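Local coordinates for CRISPR-associated protein, Cse1 family (Acidimicrobium ferrooxidans, PDB 4H3T) that probably serves as the large Cse1 subunit of a type I-E CRISPR Cascade complex, which in relatives helps recognise invading DNA and recruit the Cas3 nuclease, at residues V47-L52 / A161-E166; V165-F170 / R263-F268. The protein carries 1 engineered substitution. All coordinates share one frame; numbering follows the deposited sequence.

Contact 1. Residues V47-L52 / A161-E166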
loop_
_atom_site.group_PDB
_atom_site.type_symbol
_atom_site.label_atom_id
_atom_site.label_comp_id
_atom_site.label_asym_id
_atom_site.label_seq_id
_atom_site.Cartn_x
_atom_site.Cartn_y
_atom_site.Cartn_z
ATOM N N VAL A 47 -2.742 13.558 1.393
ATOM C CA VAL A 47 -2.061 13.671 0.102
ATOM C C VAL A 47 -3.038 13.537 -1.067
ATOM O O VAL A 47 -4.060 12.921 -0.962
ATOM C CB VAL A 47 -0.858 12.711 -0.042
ATOM C CG1 VAL A 47 0.191 12.975 1.041
ATOM C CG2 VAL A 47 -1.287 11.276 -0.034
ATOM N N ASP A 48 -2.564 13.972 -2.204
ATOM C CA ASP A 48 -3.217 14.156 -3.482
ATOM C C ASP A 48 -3.101 12.893 -4.429
ATOM O O ASP A 48 -3.796 12.795 -5.433
ATOM C CB ASP A 48 -2.502 15.419 -4.158
ATOM C CG ASP A 48 -0.968 15.717 -3.836
ATOM O OD1 ASP A 48 -0.148 15.751 -4.824
ATOM O OD2 ASP A 48 -0.562 15.879 -2.522
ATOM N N PHE A 49 -2.191 11.975 -4.129
ATOM C CA PHE A 49 -1.939 10.823 -4.992
ATOM C C PHE A 49 -1.484 9.681 -4.116
ATOM O O PHE A 49 -0.727 9.921 -3.195
ATOM C CB PHE A 49 -0.912 11.237 -6.077
ATOM C CG PHE A 49 -0.799 10.179 -7.150
ATOM C CD1 PHE A 49 -1.745 10.099 -8.168
ATOM C CD2 PHE A 49 0.126 9.147 -7.032
ATOM C CE1 PHE A 49 -1.678 9.091 -9.122
ATOM C CE2 PHE A 49 0.151 8.107 -7.940
ATOM C CZ PHE A 49 -0.732 8.092 -9.002
ATOM N N PRO A 50 -1.973 8.454 -4.355
ATOM C CA PRO A 50 -1.765 7.367 -3.385
ATOM C C PRO A 50 -0.350 6.947 -3.073
ATOM O O PRO A 50 -0.090 6.620 -1.951
ATOM C CB PRO A 50 -2.510 6.190 -3.997
ATOM C CG PRO A 50 -3.438 6.777 -4.982
ATOM C CD PRO A 50 -2.909 8.058 -5.429
ATOM N N THR A 51 0.560 7.053 -4.002
ATOM C CA THR A 51 1.929 6.616 -3.772
ATOM C C THR A 51 2.660 7.571 -2.841
ATOM O O THR A 51 3.657 7.227 -2.233
ATOM C CB THR A 51 2.687 6.487 -5.074
ATOM O OG1 THR A 51 2.612 7.692 -5.766
ATOM C CG2 THR A 51 2.166 5.411 -5.932
ATOM N N LEU A 52 2.179 8.777 -2.732
ATOM C CA LEU A 52 2.847 9.717 -1.855
ATOM C C LEU A 52 2.782 9.305 -0.349
ATOM O O LEU A 52 3.668 9.659 0.427
ATOM C CB LEU A 52 2.237 11.108 -2.019
ATOM C CG LEU A 52 2.473 11.827 -3.388
ATOM C CD1 LEU A 52 1.673 13.169 -3.439
ATOM C CD2 LEU A 52 3.910 12.197 -3.530
ATOM N N ALA A 161 9.516 18.645 -4.043
ATOM C CA ALA A 161 10.046 17.862 -2.892
ATOM C C ALA A 161 9.218 16.593 -2.659
ATOM O O ALA A 161 9.792 15.525 -2.425
ATOM C CB ALA A 161 10.071 18.703 -1.643
ATOM N N ARG A 162 7.874 16.705 -2.688
ATOM C CA ARG A 162 7.015 15.544 -2.486
ATOM C C ARG A 162 7.249 14.503 -3.578
ATOM O O ARG A 162 7.441 13.323 -3.272
ATOM C CB ARG A 162 5.555 15.933 -2.478
ATOM C CG ARG A 162 5.150 16.667 -1.238
ATOM C CD ARG A 162 3.658 16.844 -1.137
ATOM N NE ARG A 162 3.053 17.611 -2.214
ATOM C CZ ARG A 162 2.727 18.892 -2.182
ATOM N NH1 ARG A 162 3.081 19.650 -1.155
ATOM N NH2 ARG A 162 2.121 19.454 -3.218
ATOM N N TRP A 163 7.289 14.941 -4.850
ATOM C CA TRP A 163 7.496 14.003 -5.931
ATOM C C TRP A 163 8.899 13.409 -5.979
ATOM O O TRP A 163 9.071 12.278 -6.477
ATOM C CB TRP A 163 7.150 14.587 -7.253
ATOM C CG TRP A 163 5.680 14.790 -7.407
ATOM C CD1 TRP A 163 5.032 15.980 -7.575
ATOM C CD2 TRP A 163 4.686 13.779 -7.495
ATOM N NE1 TRP A 163 3.685 15.759 -7.752
ATOM C CE2 TRP A 163 3.431 14.435 -7.596
ATOM C CE3 TRP A 163 4.698 12.382 -7.316
ATOM C CZ2 TRP A 163 2.232 13.733 -7.704
ATOM C CZ3 TRP A 163 3.509 11.698 -7.410
ATOM C CH2 TRP A 163 2.289 12.380 -7.556
ATOM N N LEU A 164 9.881 14.149 -5.473
ATOM C CA LEU A 164 11.253 13.686 -5.371
ATOM C C LEU A 164 11.352 12.482 -4.415
ATOM O O LEU A 164 11.945 11.484 -4.760
ATOM C CB LEU A 164 12.124 14.843 -4.896
ATOM C CG LEU A 164 13.559 14.607 -4.579
ATOM C CD1 LEU A 164 14.308 14.106 -5.811
ATOM C CD2 LEU A 164 14.188 15.897 -4.073
ATOM N N VAL A 165 10.682 12.574 -3.247
ATOM C CA VAL A 165 10.616 11.542 -2.264
ATOM C C VAL A 165 9.897 10.348 -2.851
ATOM O O VAL A 165 10.371 9.220 -2.758
ATOM C CB VAL A 165 9.955 12.038 -0.964
ATOM C CG1 VAL A 165 9.787 10.856 0.024
ATOM C CG2 VAL A 165 10.818 13.130 -0.314
ATOM N N GLU A 166 8.831 10.597 -3.578
ATOM C CA GLU A 166 8.084 9.518 -4.189
ATOM C C GLU A 166 8.867 8.829 -5.285
ATOM O O GLU A 166 8.776 7.600 -5.400
ATOM C CB GLU A 166 6.735 10.067 -4.735
ATOM C CG GLU A 166 5.732 9.021 -5.252
ATOM C CD GLU A 166 5.790 8.658 -6.726
ATOM O OE1 GLU A 166 6.774 9.050 -7.386
ATOM O OE2 GLU A 166 4.897 7.913 -7.203
HETATM O O HOH W 1 2.496 16.368 -4.654
#
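A type I beta turn, Phe49 to Leu52, leads into helix 52-68 and packs on helix 157-170, with Leu52 and Phe49 meeting Trp163 and Thr51 meeting Glu166. Leu52 supplies the apolar centre: its CD2 methyl lies over one face of the indole, 4.1 Å from the centroid of the Trp163 six-membered ring and 20° off the normal, a CH-pi contact. With CG anti to the carbonyl carbon (chi1 -68°) and chi2 extended, that methyl also reaches the helix itself, CD2 standing 3.7 Å from Glu166 CB. A hydrogen bond from Leu52 N to Phe49 O closes the turn. Phe49 meets the far end of the indole, its CB 3.7 Å from Trp163 CH2, with the two ring planes set obliquely. In this Cse1-family chain the junction thus joins the loop after strand 42-45 to a helix more than a hundred residues further on. Beyond the indole, Thr51 OG1 donates to Glu166 OE2 at 2.7 Å, on the lone pair directed away from the other carboxylate oxygen. At the Asp48 end a water bridges the charges, giving a hydrogen to Asp48 OD1 (2.7 Å) and accepting from Arg162 NE (2.8 Å). Carboxylate and guanidinium planes stand 84° apart without direct pairing, while Arg162 NH1 bonds to Trp17 O and forms a salt bridge with Glu29.

Contact 2. Residues V165-F170 / R263-F268; sequences VERHAF and RRIRLF
His168, near the end of helix 157-170, takes the backbone N-H of Arg263 on its ring nitrogen: Arg263 N lies 3.0 Å from His168 ND1 in a fairly straight bond, with the donor tilted 26° out of the imidazole plane. The bond shows that ND1 acts as acceptor, and on the other ring nitrogen NE2 bonds to Phe112 O, so the imidazole is gripped at two points that fix its rotation. A chi1 of -83° sets CG anti to the carbonyl carbon and swings the ring from the helix onto the strand. One face of it receives Ile265 CD1, 4.2 Å from the His168 ring centroid and 20° off the normal, a CH-pi contact made by the extended end of the isoleucine. The same methyl touches the aliphatic root of Arg167, with Ile265 CD1 4.0 Å from Arg167 CG. Replacing His168 by an alanine would probably leave Arg263 N and Phe112 O without these partners and open a gap beside the Ile265 methyl. Arg263 lays its CG 3.6 Å from Arg167 O. The two arginines have NE atoms 5.1 Å apart, yet Asp175 forms salt bridges with both and probably offsets their like charges. Arg264 folds back, NH1 bonding to Arg263 O at 3.1 Å from above the carbonyl plane, while NE bonds to Gly243 O and NH2 forms a salt bridge with Asp287. Helix and strand segments run nearly antiparallel, their axes 8.6 Å apart; strand 263-272 pairs with strand 275-289, whose Ile283 also touches Arg167, while helix 196-199 meets the helix through Ala169 and Phe170.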
loop_
_atom_site.group_PDB
_atom_site.type_symbol
_atom_site.label_atom_id
_atom_site.label_comp_id
_atom_site.label_asym_id
_atom_site.label_seq_id
_atom_site.Cartn_x
_atom_site.Cartn_y
_atom_site.Cartn_z
ATOM N N VAL A 165 10.682 12.574 -3.247
ATOM C CA VAL A 165 10.616 11.542 -2.264
ATOM C C VAL A 165 9.897 10.348 -2.851
ATOM O O VAL A 165 10.371 9.220 -2.758
ATOM C CB VAL A 165 9.955 12.038 -0.964
ATOM C CG1 VAL A 165 9.787 10.856 0.024
ATOM C CG2 VAL A 165 10.818 13.130 -0.314
ATOM N N GLU A 166 8.831 10.597 -3.578
ATOM C CA GLU A 166 8.084 9.518 -4.189
ATOM C C GLU A 166 8.867 8.829 -5.285
ATOM O O GLU A 166 8.776 7.600 -5.400
ATOM C CB GLU A 166 6.735 10.067 -4.735
ATOM C CG GLU A 166 5.732 9.021 -5.252
ATOM C CD GLU A 166 5.790 8.658 -6.726
ATOM O OE1 GLU A 166 6.774 9.050 -7.386
ATOM O OE2 GLU A 166 4.897 7.913 -7.203
ATOM N N ARG A 167 9.610 9.581 -6.122
ATOM C CA ARG A 167 10.242 8.976 -7.288
ATOM C C ARG A 167 11.376 8.031 -6.918
ATOM O O ARG A 167 11.609 7.081 -7.638
ATOM C CB ARG A 167 10.716 10.063 -8.261
ATOM C CG ARG A 167 11.161 9.517 -9.585
ATOM C CD ARG A 167 10.163 8.610 -10.272
ATOM N NE ARG A 167 10.373 8.678 -11.707
ATOM C CZ ARG A 167 9.799 9.538 -12.524
ATOM N NH1 ARG A 167 10.146 9.577 -13.812
ATOM N NH2 ARG A 167 8.903 10.403 -12.065
ATOM N N HIS A 168 12.099 8.294 -5.844
ATOM C CA HIS A 168 13.148 7.372 -5.414
ATOM C C HIS A 168 12.611 5.997 -5.031
ATOM O O HIS A 168 13.317 4.984 -5.186
ATOM C CB HIS A 168 13.883 7.914 -4.213
ATOM C CG HIS A 168 14.963 8.876 -4.530
ATOM N ND1 HIS A 168 16.135 8.461 -5.092
ATOM C CD2 HIS A 168 14.967 10.234 -4.443
ATOM C CE1 HIS A 168 16.876 9.556 -5.216
ATOM N NE2 HIS A 168 16.190 10.651 -4.878
ATOM N N ALA A 169 11.348 5.940 -4.590
ATOM C CA ALA A 169 10.682 4.720 -4.099
ATOM C C ALA A 169 9.785 4.041 -5.141
ATOM O O ALA A 169 9.574 2.851 -5.039
ATOM C CB ALA A 169 9.821 5.111 -2.868
ATOM N N PHE A 170 9.136 4.805 -6.044
ATOM C CA PHE A 170 8.105 4.280 -6.932
ATOM C C PHE A 170 8.439 4.444 -8.422
ATOM O O PHE A 170 7.583 4.239 -9.230
ATOM C CB PHE A 170 6.754 4.989 -6.646
ATOM C CG PHE A 170 6.005 4.427 -5.469
ATOM C CD1 PHE A 170 5.218 3.309 -5.614
ATOM C CD2 PHE A 170 6.016 5.076 -4.236
ATOM C CE1 PHE A 170 4.468 2.799 -4.540
ATOM C CE2 PHE A 170 5.236 4.577 -3.157
ATOM C CZ PHE A 170 4.471 3.441 -3.334
ATOM N N ARG A 263 17.051 6.343 -7.079
ATOM C CA ARG A 263 17.312 7.108 -8.293
ATOM C C ARG A 263 18.464 8.110 -8.028
ATOM O O ARG A 263 19.029 8.154 -6.928
ATOM C CB ARG A 263 16.013 7.832 -8.762
ATOM C CG ARG A 263 14.848 6.856 -9.145
ATOM C CD ARG A 263 15.159 6.206 -10.427
ATOM N NE ARG A 263 14.128 5.261 -10.899
ATOM C CZ ARG A 263 14.073 3.955 -10.633
ATOM N NH1 ARG A 263 14.938 3.399 -9.797
ATOM N NH2 ARG A 263 13.147 3.203 -11.195
ATOM N N ARG A 264 18.905 8.737 -9.097
ATOM C CA ARG A 264 19.834 9.843 -9.122
ATOM C C ARG A 264 19.083 10.984 -9.811
ATOM O O ARG A 264 18.742 10.908 -11.013
ATOM C CB ARG A 264 21.149 9.506 -9.813
ATOM C CG ARG A 264 21.967 8.461 -9.073
ATOM C CD ARG A 264 22.371 8.856 -7.651
ATOM N NE ARG A 264 23.218 7.816 -7.076
ATOM C CZ ARG A 264 22.822 6.791 -6.353
ATOM N NH1 ARG A 264 21.567 6.702 -5.951
ATOM N NH2 ARG A 264 23.708 5.889 -5.928
ATOM N N ILE A 265 18.774 12.003 -9.035
ATOM C CA ILE A 265 17.906 13.088 -9.497
ATOM C C ILE A 265 18.517 14.438 -9.218
ATOM O O ILE A 265 19.140 14.651 -8.190
ATOM C CB ILE A 265 16.507 12.961 -8.814
ATOM C CG1 ILE A 265 15.857 11.557 -9.094
ATOM C CG2 ILE A 265 15.591 14.095 -9.237
ATOM C CD1 ILE A 265 14.524 11.339 -8.439
ATOM N N ARG A 266 18.272 15.363 -10.112
ATOM C CA ARG A 266 18.658 16.751 -9.916
ATOM C C ARG A 266 17.529 17.633 -10.379
ATOM O O ARG A 266 17.066 17.480 -11.541
ATOM C CB ARG A 266 19.957 17.085 -10.677
ATOM C CG ARG A 266 20.387 18.548 -10.528
ATOM C CD ARG A 266 21.750 18.753 -11.141
ATOM N NE ARG A 266 22.117 20.162 -11.089
ATOM C CZ ARG A 266 23.175 20.700 -11.685
ATOM N NH1 ARG A 266 23.972 19.955 -12.438
ATOM N NH2 ARG A 266 23.423 22.003 -11.561
ATOM N N LEU A 267 17.065 18.531 -9.475
ATOM C CA LEU A 267 16.048 19.568 -9.811
ATOM C C LEU A 267 16.788 20.785 -10.333
ATOM O O LEU A 267 17.885 21.070 -9.868
ATOM C CB LEU A 267 15.221 19.988 -8.601
ATOM C CG LEU A 267 14.505 18.904 -7.831
ATOM C CD1 LEU A 267 13.848 19.472 -6.571
ATOM C CD2 LEU A 267 13.465 18.170 -8.655
ATOM N N PHE A 268 16.249 21.470 -11.310
ATOM C CA PHE A 268 16.865 22.706 -11.835
ATOM C C PHE A 268 15.942 23.888 -11.486
ATOM O O PHE A 268 15.085 24.216 -12.285
ATOM C CB PHE A 268 17.064 22.600 -13.330
ATOM C CG PHE A 268 18.106 21.561 -13.684
ATOM C CD1 PHE A 268 19.470 21.889 -13.699
ATOM C CD2 PHE A 268 17.744 20.238 -13.913
ATOM C CE1 PHE A 268 20.430 20.945 -14.087
ATOM C CE2 PHE A 268 18.708 19.278 -14.236
ATOM C CZ PHE A 268 20.052 19.629 -14.283
#

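In the fold
Helix 157-170 ties the two contacts together: Val165 and Glu166 belong to both ranges, and the contact centres are about 11 Å apart. Contact 1 binds the helix to the turn before helix 52-68; contact 2 binds its later residues to the mixed sheet. They also touch directly. Thr51 O lies 3.2 Å from Phe170 CE2, and Leu164 CD1 packs 3.7 Å from Ile265 CG2, so Leu164 and Phe170, which take no part in their own pairing, serve the join between the two. Val165, turned away from the strand, instead meets Leu56 and Leu59 of helix 52-68. Both contacts are largely buried, and together they place the helix between the turn at the start of helix 52-68 and strand 263-272.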